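Local coordinates for protein DMSP lyase (Ruegeria pomeroyi, PDB 5CU1) that binds an iron (III) ion within a small beta-barrel of the cupin kind, at residues 159-164 with 176-181; 24-29 with 190-195; 37-42 with 144-149. All blocks are in the same frame, centred on the assembly; numbering follows the deposited sequence.

Interaction 1. Residues 159-164 with 176-181. With FE (Fe (III) ion), chain B.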
loop_
_atom_site.group_PDB
_atom_site.type_symbol
_atom_site.label_atom_id
_atom_site.label_comp_id
_atom_site.label_asym_id
_atom_site.label_seq_id
_atom_site.Cartn_x
_atom_site.Cartn_y
_atom_site.Cartn_z
ATOM N N GLU A 159 -13.778 9.691 -6.668
ATOM C CA GLU A 159 -15.113 10.182 -6.899
ATOM C C GLU A 159 -15.396 11.667 -6.538
ATOM O O GLU A 159 -15.384 12.063 -5.471
ATOM C CB GLU A 159 -16.181 9.208 -6.319
ATOM C CG GLU A 159 -17.606 9.701 -6.112
ATOM C CD GLU A 159 -18.625 8.590 -5.644
ATOM O OE1 GLU A 159 -19.350 8.959 -4.751
ATOM O OE2 GLU A 159 -18.647 7.408 -6.125
ATOM N N GLY A 160 -15.642 12.409 -7.559
ATOM C CA GLY A 160 -15.953 13.787 -7.473
ATOM C C GLY A 160 -14.824 14.739 -7.447
ATOM O O GLY A 160 -15.123 15.736 -7.050
ATOM N N HIS A 161 -13.611 14.410 -7.784
ATOM C CA HIS A 161 -12.526 15.270 -7.797
ATOM C C HIS A 161 -11.854 15.006 -9.059
ATOM O O HIS A 161 -11.992 14.076 -9.534
ATOM C CB HIS A 161 -11.684 15.086 -6.615
ATOM C CG HIS A 161 -12.333 15.523 -5.349
ATOM N ND1 HIS A 161 -13.050 14.710 -4.549
ATOM C CD2 HIS A 161 -12.414 16.715 -4.781
ATOM C CE1 HIS A 161 -13.623 15.382 -3.621
ATOM N NE2 HIS A 161 -13.197 16.591 -3.696
ATOM N N PRO A 162 -11.199 16.054 -9.687
ATOM C CA PRO A 162 -10.248 15.736 -10.744
ATOM C C PRO A 162 -9.078 14.932 -10.333
ATOM O O PRO A 162 -8.520 14.983 -9.353
ATOM C CB PRO A 162 -9.646 17.005 -10.938
ATOM C CG PRO A 162 -10.645 17.852 -10.806
ATOM C CD PRO A 162 -11.056 17.569 -9.560
ATOM N N PRO A 163 -8.841 13.977 -11.306
ATOM C CA PRO A 163 -7.634 13.203 -11.172
ATOM C C PRO A 163 -6.296 13.879 -11.066
ATOM O O PRO A 163 -6.154 14.994 -11.535
ATOM C CB PRO A 163 -7.609 12.443 -12.424
ATOM C CG PRO A 163 -8.911 12.205 -12.660
ATOM C CD PRO A 163 -9.424 13.477 -12.625
ATOM N N ARG A 164 -5.406 13.180 -10.370
ATOM C CA ARG A 164 -4.088 13.512 -10.019
ATOM C C ARG A 164 -3.163 12.407 -10.450
ATOM O O ARG A 164 -3.311 11.444 -10.132
ATOM C CB ARG A 164 -3.925 13.958 -8.537
ATOM C CG ARG A 164 -4.968 14.709 -7.878
ATOM C CD ARG A 164 -4.637 15.148 -6.549
ATOM N NE ARG A 164 -3.304 15.369 -6.292
ATOM C CZ ARG A 164 -2.741 15.226 -5.192
ATOM N NH1 ARG A 164 -3.305 14.891 -4.190
ATOM N NH2 ARG A 164 -1.637 15.396 -5.185
ATOM N N SER A 176 -13.261 8.862 4.711
ATOM C CA SER A 176 -13.908 7.647 4.993
ATOM C C SER A 176 -14.923 7.283 4.030
ATOM O O SER A 176 -15.653 8.105 3.722
ATOM C CB SER A 176 -14.644 7.782 6.203
ATOM O OG SER A 176 -13.882 7.409 7.159
ATOM N N GLY A 177 -14.940 6.055 3.543
ATOM C CA GLY A 177 -15.838 5.563 2.589
ATOM C C GLY A 177 -15.796 6.096 1.199
ATOM O O GLY A 177 -16.544 5.795 0.467
ATOM N N HIS A 178 -14.849 6.879 0.912
ATOM C CA HIS A 178 -14.759 7.640 -0.274
ATOM C C HIS A 178 -14.172 6.810 -1.345
ATOM O O HIS A 178 -13.205 6.276 -1.192
ATOM C CB HIS A 178 -14.039 8.887 -0.008
ATOM C CG HIS A 178 -14.375 9.967 -0.903
ATOM N ND1 HIS A 178 -14.951 11.114 -0.445
ATOM C CD2 HIS A 178 -14.240 10.114 -2.222
ATOM C CE1 HIS A 178 -15.074 11.935 -1.455
ATOM N NE2 HIS A 178 -14.701 11.335 -2.531
ATOM N N PRO A 179 -15.033 6.620 -2.404
ATOM C CA PRO A 179 -14.482 5.823 -3.510
ATOM C C PRO A 179 -13.162 6.290 -4.241
ATOM O O PRO A 179 -13.102 7.330 -4.563
ATOM C CB PRO A 179 -15.608 5.718 -4.449
ATOM C CG PRO A 179 -16.740 5.728 -3.669
ATOM C CD PRO A 179 -16.509 6.802 -2.768
ATOM N N HIS A 180 -12.159 5.489 -4.290
ATOM C CA HIS A 180 -10.940 5.862 -4.997
ATOM C C HIS A 180 -10.421 4.732 -5.913
ATOM O O HIS A 180 -10.679 3.545 -5.671
ATOM C CB HIS A 180 -9.862 6.271 -3.988
ATOM C CG HIS A 180 -9.717 5.333 -2.833
ATOM N ND1 HIS A 180 -10.649 5.248 -1.817
ATOM C CD2 HIS A 180 -8.736 4.451 -2.514
ATOM C CE1 HIS A 180 -10.248 4.361 -0.924
ATOM N NE2 HIS A 180 -9.093 3.856 -1.327
ATOM N N ALA A 181 -9.697 5.111 -6.969
ATOM C CA ALA A 181 -9.189 4.138 -7.949
ATOM C C ALA A 181 -7.795 4.513 -8.385
ATOM O O ALA A 181 -7.381 5.668 -8.241
ATOM C CB ALA A 181 -10.102 4.052 -9.166
HETATM FE FE FE B . -7.729 2.586 -0.116
#

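Interaction 2. Residues 24-29 with 190-195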
loop_
_atom_site.group_PDB
_atom_site.type_symbol
_atom_site.label_atom_id
_atom_site.label_comp_id
_atom_site.label_asym_id
_atom_site.label_seq_id
_atom_site.Cartn_x
_atom_site.Cartn_y
_atom_site.Cartn_z
ATOM N N ALA A 24 12.127 0.542 10.789
ATOM C CA ALA A 24 13.099 1.496 10.817
ATOM C C ALA A 24 13.279 2.407 9.655
ATOM O O ALA A 24 13.498 3.512 9.883
ATOM C CB ALA A 24 14.365 0.915 11.294
ATOM N N GLU A 25 13.013 1.918 8.458
ATOM C CA GLU A 25 12.860 2.775 7.366
ATOM C C GLU A 25 11.523 3.537 7.305
ATOM O O GLU A 25 11.564 4.601 6.966
ATOM C CB GLU A 25 13.197 2.163 6.065
ATOM C CG GLU A 25 14.545 1.759 5.768
ATOM C CD GLU A 25 15.538 2.799 5.692
ATOM O OE1 GLU A 25 15.366 3.895 5.655
ATOM O OE2 GLU A 25 16.584 2.442 5.813
ATOM N N PHE A 26 10.447 2.907 7.758
ATOM C CA PHE A 26 9.184 3.485 8.006
ATOM C C PHE A 26 9.149 4.665 9.004
ATOM O O PHE A 26 8.678 5.628 8.639
ATOM C CB PHE A 26 8.025 2.479 8.076
ATOM C CG PHE A 26 6.757 3.092 8.387
ATOM C CD1 PHE A 26 6.144 3.829 7.514
ATOM C CD2 PHE A 26 6.245 3.044 9.647
ATOM C CE1 PHE A 26 5.072 4.536 7.835
ATOM C CE2 PHE A 26 5.122 3.743 9.952
ATOM C CZ PHE A 26 4.527 4.466 9.027
ATOM N N GLN A 27 9.690 4.439 10.184
ATOM C CA GLN A 27 9.767 5.299 11.327
ATOM C C GLN A 27 10.480 6.602 11.041
ATOM O O GLN A 27 10.087 7.628 11.459
ATOM C CB GLN A 27 10.357 4.513 12.499
ATOM C CG GLN A 27 9.389 3.634 13.138
ATOM C CD GLN A 27 9.958 2.685 14.071
ATOM O OE1 GLN A 27 10.980 2.264 13.868
ATOM N NE2 GLN A 27 9.265 2.371 15.133
ATOM N N ALA A 28 11.568 6.472 10.313
ATOM C CA ALA A 28 12.345 7.565 9.799
ATOM C C ALA A 28 11.774 8.270 8.753
ATOM O O ALA A 28 11.923 9.300 8.780
ATOM C CB ALA A 28 13.735 7.160 9.448
ATOM N N LEU A 29 10.940 7.803 7.899
ATOM C CA LEU A 29 10.271 8.627 6.882
ATOM C C LEU A 29 9.101 9.301 7.250
ATOM O O LEU A 29 8.821 10.231 6.759
ATOM C CB LEU A 29 9.882 7.667 5.784
ATOM C CG LEU A 29 8.983 8.052 4.693
ATOM C CD1 LEU A 29 9.724 8.870 3.784
ATOM C CD2 LEU A 29 8.494 6.918 4.116
ATOM N N MET A 190 5.029 2.155 -6.471
ATOM C CA MET A 190 4.897 1.610 -5.129
ATOM C C MET A 190 4.486 2.745 -4.209
ATOM O O MET A 190 4.956 3.878 -4.373
ATOM C CB MET A 190 6.206 0.992 -4.657
ATOM C CG MET A 190 6.190 0.590 -3.208
ATOM S SD MET A 190 7.808 0.160 -2.577
ATOM C CE MET A 190 8.381 -0.934 -3.867
ATOM N N ALA A 191 3.605 2.459 -3.254
ATOM C CA ALA A 191 3.199 3.465 -2.272
ATOM C C ALA A 191 3.180 2.905 -0.876
ATOM O O ALA A 191 2.957 1.718 -0.670
ATOM C CB ALA A 191 1.813 4.039 -2.610
ATOM N N LEU A 192 3.426 3.782 0.080
ATOM C CA LEU A 192 3.097 3.539 1.464
ATOM C C LEU A 192 1.669 3.995 1.655
ATOM O O LEU A 192 1.301 5.071 1.177
ATOM C CB LEU A 192 4.030 4.305 2.396
ATOM C CG LEU A 192 3.613 4.371 3.866
ATOM C CD1 LEU A 192 3.804 3.010 4.539
ATOM C CD2 LEU A 192 4.372 5.479 4.610
ATOM N N VAL A 193 0.868 3.162 2.321
ATOM C CA VAL A 193 -0.520 3.464 2.630
ATOM C C VAL A 193 -0.759 3.388 4.135
ATOM O O VAL A 193 -0.550 2.340 4.721
ATOM C CB VAL A 193 -1.467 2.492 1.935
ATOM C CG1 VAL A 193 -2.920 2.973 2.062
ATOM C CG2 VAL A 193 -1.062 2.323 0.493
ATOM N N LEU A 194 -1.183 4.497 4.748
ATOM C CA LEU A 194 -1.500 4.544 6.178
ATOM C C LEU A 194 -2.995 4.587 6.419
ATOM O O LEU A 194 -3.713 5.252 5.690
ATOM C CB LEU A 194 -0.852 5.764 6.841
ATOM C CG LEU A 194 0.673 5.810 6.740
ATOM C CD1 LEU A 194 1.230 6.998 7.480
ATOM C CD2 LEU A 194 1.289 4.520 7.267
ATOM N N TRP A 195 -3.449 3.851 7.435
ATOM C CA TRP A 195 -4.847 3.834 7.872
ATOM C C TRP A 195 -4.977 4.340 9.299
ATOM O O TRP A 195 -4.100 4.124 10.140
ATOM C CB TRP A 195 -5.444 2.427 7.816
ATOM C CG TRP A 195 -5.856 1.985 6.481
ATOM C CD1 TRP A 195 -5.425 2.471 5.301
ATOM C CD2 TRP A 195 -6.793 0.946 6.176
ATOM N NE1 TRP A 195 -6.027 1.804 4.267
ATOM C CE2 TRP A 195 -6.876 0.865 4.782
ATOM C CE3 TRP A 195 -7.564 0.079 6.950
ATOM C CZ2 TRP A 195 -7.717 -0.041 4.140
ATOM C CZ3 TRP A 195 -8.388 -0.821 6.315
ATOM C CH2 TRP A 195 -8.463 -0.873 4.924
#

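Interaction 3. Residues 37-42 with 144-149. With FE (Fe (III) ion), chain B.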
loop_
_atom_site.group_PDB
_atom_site.type_symbol
_atom_site.label_atom_id
_atom_site.label_comp_id
_atom_site.label_asym_id
_atom_site.label_seq_id
_atom_site.Cartn_x
_atom_site.Cartn_y
_atom_site.Cartn_z
ATOM N N ALA A 37 3.420 12.308 9.236
ATOM C CA ALA A 37 3.495 12.748 10.588
ATOM C C ALA A 37 2.333 13.571 11.021
ATOM O O ALA A 37 1.910 13.403 12.023
ATOM C CB ALA A 37 4.830 13.429 10.870
ATOM N N GLY A 38 1.794 14.388 10.159
ATOM C CA GLY A 38 0.488 14.922 10.273
ATOM C C GLY A 38 -0.730 14.081 10.304
ATOM O O GLY A 38 -1.622 14.444 10.864
ATOM N N PHE A 39 -0.709 12.942 9.680
ATOM C CA PHE A 39 -1.803 11.983 9.668
ATOM C C PHE A 39 -2.022 11.170 10.874
ATOM O O PHE A 39 -2.931 10.991 11.235
ATOM C CB PHE A 39 -1.710 11.138 8.395
ATOM C CG PHE A 39 -2.699 10.045 8.214
ATOM C CD1 PHE A 39 -3.803 10.235 7.461
ATOM C CD2 PHE A 39 -2.442 8.863 8.683
ATOM C CE1 PHE A 39 -4.648 9.228 7.188
ATOM C CE2 PHE A 39 -3.295 7.857 8.487
ATOM C CZ PHE A 39 -4.374 8.053 7.696
ATOM N N VAL A 40 -0.988 10.803 11.457
ATOM C CA VAL A 40 -0.826 9.889 12.518
ATOM C C VAL A 40 0.581 10.029 13.234
ATOM O O VAL A 40 1.520 10.162 12.722
ATOM C CB VAL A 40 -1.286 8.459 12.127
ATOM C CG1 VAL A 40 -0.414 7.663 11.236
ATOM C CG2 VAL A 40 -1.760 7.770 13.302
ATOM N N ALA A 41 0.559 9.992 14.487
ATOM C CA ALA A 41 1.657 9.777 15.332
ATOM C C ALA A 41 2.018 8.407 15.470
ATOM O O ALA A 41 1.229 7.580 15.620
ATOM C CB ALA A 41 1.445 10.400 16.685
ATOM N N LEU A 42 3.285 8.225 15.407
ATOM C CA LEU A 42 3.953 6.964 15.513
ATOM C C LEU A 42 4.049 6.698 16.943
ATOM O O LEU A 42 4.383 7.581 17.711
ATOM C CB LEU A 42 5.281 6.957 14.871
ATOM C CG LEU A 42 5.363 6.113 13.658
ATOM C CD1 LEU A 42 4.161 6.271 12.760
ATOM C CD2 LEU A 42 6.641 6.100 12.919
ATOM N N GLU A 144 -9.939 6.123 7.212
ATOM C CA GLU A 144 -9.187 7.139 6.630
ATOM C C GLU A 144 -7.820 6.758 6.203
ATOM O O GLU A 144 -7.177 6.060 6.829
ATOM C CB GLU A 144 -9.172 8.335 7.486
ATOM C CG GLU A 144 -10.482 8.847 7.915
ATOM C CD GLU A 144 -10.453 10.184 8.639
ATOM O OE1 GLU A 144 -9.925 10.348 9.593
ATOM O OE2 GLU A 144 -11.054 11.087 8.265
ATOM N N GLU A 145 -7.509 7.273 5.076
ATOM C CA GLU A 145 -6.371 6.937 4.307
ATOM C C GLU A 145 -5.438 7.985 3.715
ATOM O O GLU A 145 -5.804 8.826 3.267
ATOM C CB GLU A 145 -6.711 5.810 3.329
ATOM C CG GLU A 145 -5.792 5.413 2.308
ATOM C CD GLU A 145 -6.334 4.467 1.329
ATOM O OE1 GLU A 145 -7.015 4.729 0.517
ATOM O OE2 GLU A 145 -6.119 3.399 1.438
ATOM N N ILE A 146 -4.191 7.788 3.867
ATOM C CA ILE A 146 -3.134 8.340 3.062
ATOM C C ILE A 146 -2.303 7.456 2.109
ATOM O O ILE A 146 -1.781 6.594 2.499
ATOM C CB ILE A 146 -2.332 9.381 3.891
ATOM C CG1 ILE A 146 -1.842 10.550 3.041
ATOM C CG2 ILE A 146 -1.405 8.784 4.958
ATOM C CD1 ILE A 146 -1.004 11.564 3.817
ATOM N N TYR A 147 -2.267 7.756 0.858
ATOM C CA TYR A 147 -1.329 7.302 -0.148
ATOM C C TYR A 147 -0.107 8.242 -0.442
ATOM O O TYR A 147 -0.174 9.207 -1.003
ATOM C CB TYR A 147 -2.125 6.821 -1.404
ATOM C CG TYR A 147 -2.643 5.428 -1.677
ATOM C CD1 TYR A 147 -3.793 4.969 -1.196
ATOM C CD2 TYR A 147 -2.044 4.656 -2.581
ATOM C CE1 TYR A 147 -4.320 3.787 -1.573
ATOM C CE2 TYR A 147 -2.501 3.477 -2.922
ATOM C CZ TYR A 147 -3.628 3.007 -2.432
ATOM O OH TYR A 147 -3.985 1.864 -2.900
ATOM N N PHE A 148 0.980 7.858 0.032
ATOM C CA PHE A 148 2.306 8.342 -0.211
ATOM C C PHE A 148 3.076 7.507 -1.187
ATOM O O PHE A 148 3.419 6.538 -0.911
ATOM C CB PHE A 148 3.032 8.731 1.123
ATOM C CG PHE A 148 4.297 9.458 0.978
ATOM C CD1 PHE A 148 4.442 10.795 1.309
ATOM C CD2 PHE A 148 5.355 8.815 0.586
ATOM C CE1 PHE A 148 5.548 11.411 1.203
ATOM C CE2 PHE A 148 6.513 9.481 0.445
ATOM C CZ PHE A 148 6.563 10.789 0.738
ATOM N N ILE A 149 3.367 8.034 -2.261
ATOM C CA ILE A 149 4.057 7.436 -3.333
ATOM C C ILE A 149 5.639 7.371 -3.139
ATOM O O ILE A 149 6.294 8.325 -3.017
ATOM C CB ILE A 149 3.622 8.002 -4.709
ATOM C CG1 ILE A 149 2.442 7.381 -5.266
ATOM C CG2 ILE A 149 4.550 7.814 -5.733
ATOM C CD1 ILE A 149 1.155 7.626 -4.708
HETATM FE FE FE B . -7.729 2.586 -0.116
#

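Interaction 1. Residues 159-164 with 176-181
A proline that cannot return a hydrogen bond, and a histidine ring that supplies one instead, give the contact of Glu159 with His178 and Pro179 its unusual character. Glu159 N donates to Pro179 O at 3.2 Å, as in an antiparallel strand pair, but Pro179 has no N-H for the reverse bond. The carbonyl oxygen of Glu159 is taken up by the neighbouring ring: His178 NE2 donates to Glu159 O at 3.1 Å, the N-H...O angle being 161°. This donor sits in the carbonyl plane on a lone pair, and the oxygen in turn lies close to the plane of the imidazole. With CG anti to the backbone N (chi1 -154°), the His178 side chain reaches across to that oxygen. His161 adds its ring nearby, the two imidazole planes inclined at 42°. In the double-stranded beta-helix of the cupins, strands 154-158 and 180-183 are antiparallel neighbours, joined by backbone bonding between Leu157 and Ala181, and the contact carries the pairing past the end of the first strand. The extended side chain of Glu159 crosses the Pro179 ring obliquely, OE2 lying 3.5 Å from Pro179 CG; Pro179 also packs on Phe138. One residue on, the chain enters the metal site: His180 ND1 gives a 2.8 Å bond to His178 O, the oxygen lying in the imidazole plane. That bond fixes the rotation of the ring and presents His180 NE2 to the iron at 2.2 Å, alongside His141 and Glu145.

Interaction 2. Residues 24-29 with 190-195
Phe26 is the first residue of segment 24-29 to reach the strand, and its ring carries most of the contact with Leu192 and Leu194. Phe26 has its CG opposite the backbone N (chi1 178°), which carries the ring toward the strand, and CD1, CE1 and CZ are the atoms that touch it. Leu192 crosses the phenylalanine at about a right angle and meets its rim: Leu192 CD2 lies near the ring plane, 3.4 Å from Phe26 CE1, while the other methyl, Leu192 CD1, is 3.9 Å from Phe26 CD1. Leu194 comes from the opposite direction, its CD2 placed obliquely to the ring between CE1 and CZ, 3.7 Å from Phe26 CZ. Segment 24-29 belongs to helix 17-32, which lies against one face of the cupin barrel's sheet; the helix and strand segments run at 74° to each other, their axes 12.0 Å apart. Leu192 and Leu194 point to this helical side, whereas the alternating Val193 and Trp195 turn to the other side. Almost a turn beyond Phe26, Leu29 returns to the strand with a looser touch, its CD2 4.4 Å from Leu192 CD2. The same leucine also packs on Tyr73 and on Ile76 of helix 74-83, so the apolar layer extends from the strand to a second helix.

Interaction 3. Residues 37-42 with 144-149
Phe39, on helix 34-39, lays its ring over Ile146; most of the side chain shares one neighbour, Ile146 CG2, while CE1 and CZ reach the backbone of strand 144-150. CB is already within 4.2 Å of Ile146 CG2. A chi1 of 177° turns CG away from the backbone N and directs it at the strand, where CG approaches the same methyl to 3.7 Å. Beyond CG the methyl stays under the ring, with Phe39 CD1, CD2 and CE2 all within about 4.1 Å of Ile146 CG2. The methyl lies 3.7 Å from the ring centroid and only 10° off its normal, a CH-pi contact over the middle of one face. On one flank of the ring the partners change from side chain to backbone, Phe39 CE1 standing 3.6 Å from Ile146 N. At the tip, CZ meets Glu144 O at 3.5 Å, and this carbonyl oxygen lies at the ring edge, near its plane. Ile146 CG2 sits between the backbone N and the carbonyl carbon and is directed at the ring. Arg196 makes a cation-pi contact with Phe39, bonds to Phe39 O and forms a salt bridge with Glu144, tying segment 37-42 to the strand a second time. Glu145 points away from the phenylalanine. Its extended side chain delivers both carboxylate oxygens to the iron, with Glu145 OE2 2.4 Å from the metal; His174 bonds to OE1 and Trp195 to OE2, so second-shell residues probably fix the tilt of the carboxylate. The edge of the Tyr147 ring is also turned to the metal. With His141 four residues earlier and His180 on a later strand, Glu145 completes the histidine-glutamate metal site of the first and second cupin motifs.

Interactions 2 and 3 are buried and close together, their centres about 8 Å apart, and both set helices of the N-terminal part against the same sheet: strands 189-196 and 144-150 are neighbours, probably joined by Leu192 N to Phe148 O and Leu194 N to Ile146 O. Interaction 1 lies nearer the surface on the other sheet, its centre about 17 Å from that of interaction 3. The chemistry follows the place: interaction 2 is purely apolar across its segments, interaction 3 adds backbone atoms around an aromatic ring, and interaction 1 rests on hydrogen bonds. Interactions 1 and 3 meet at the iron, to which each contributes a ligand.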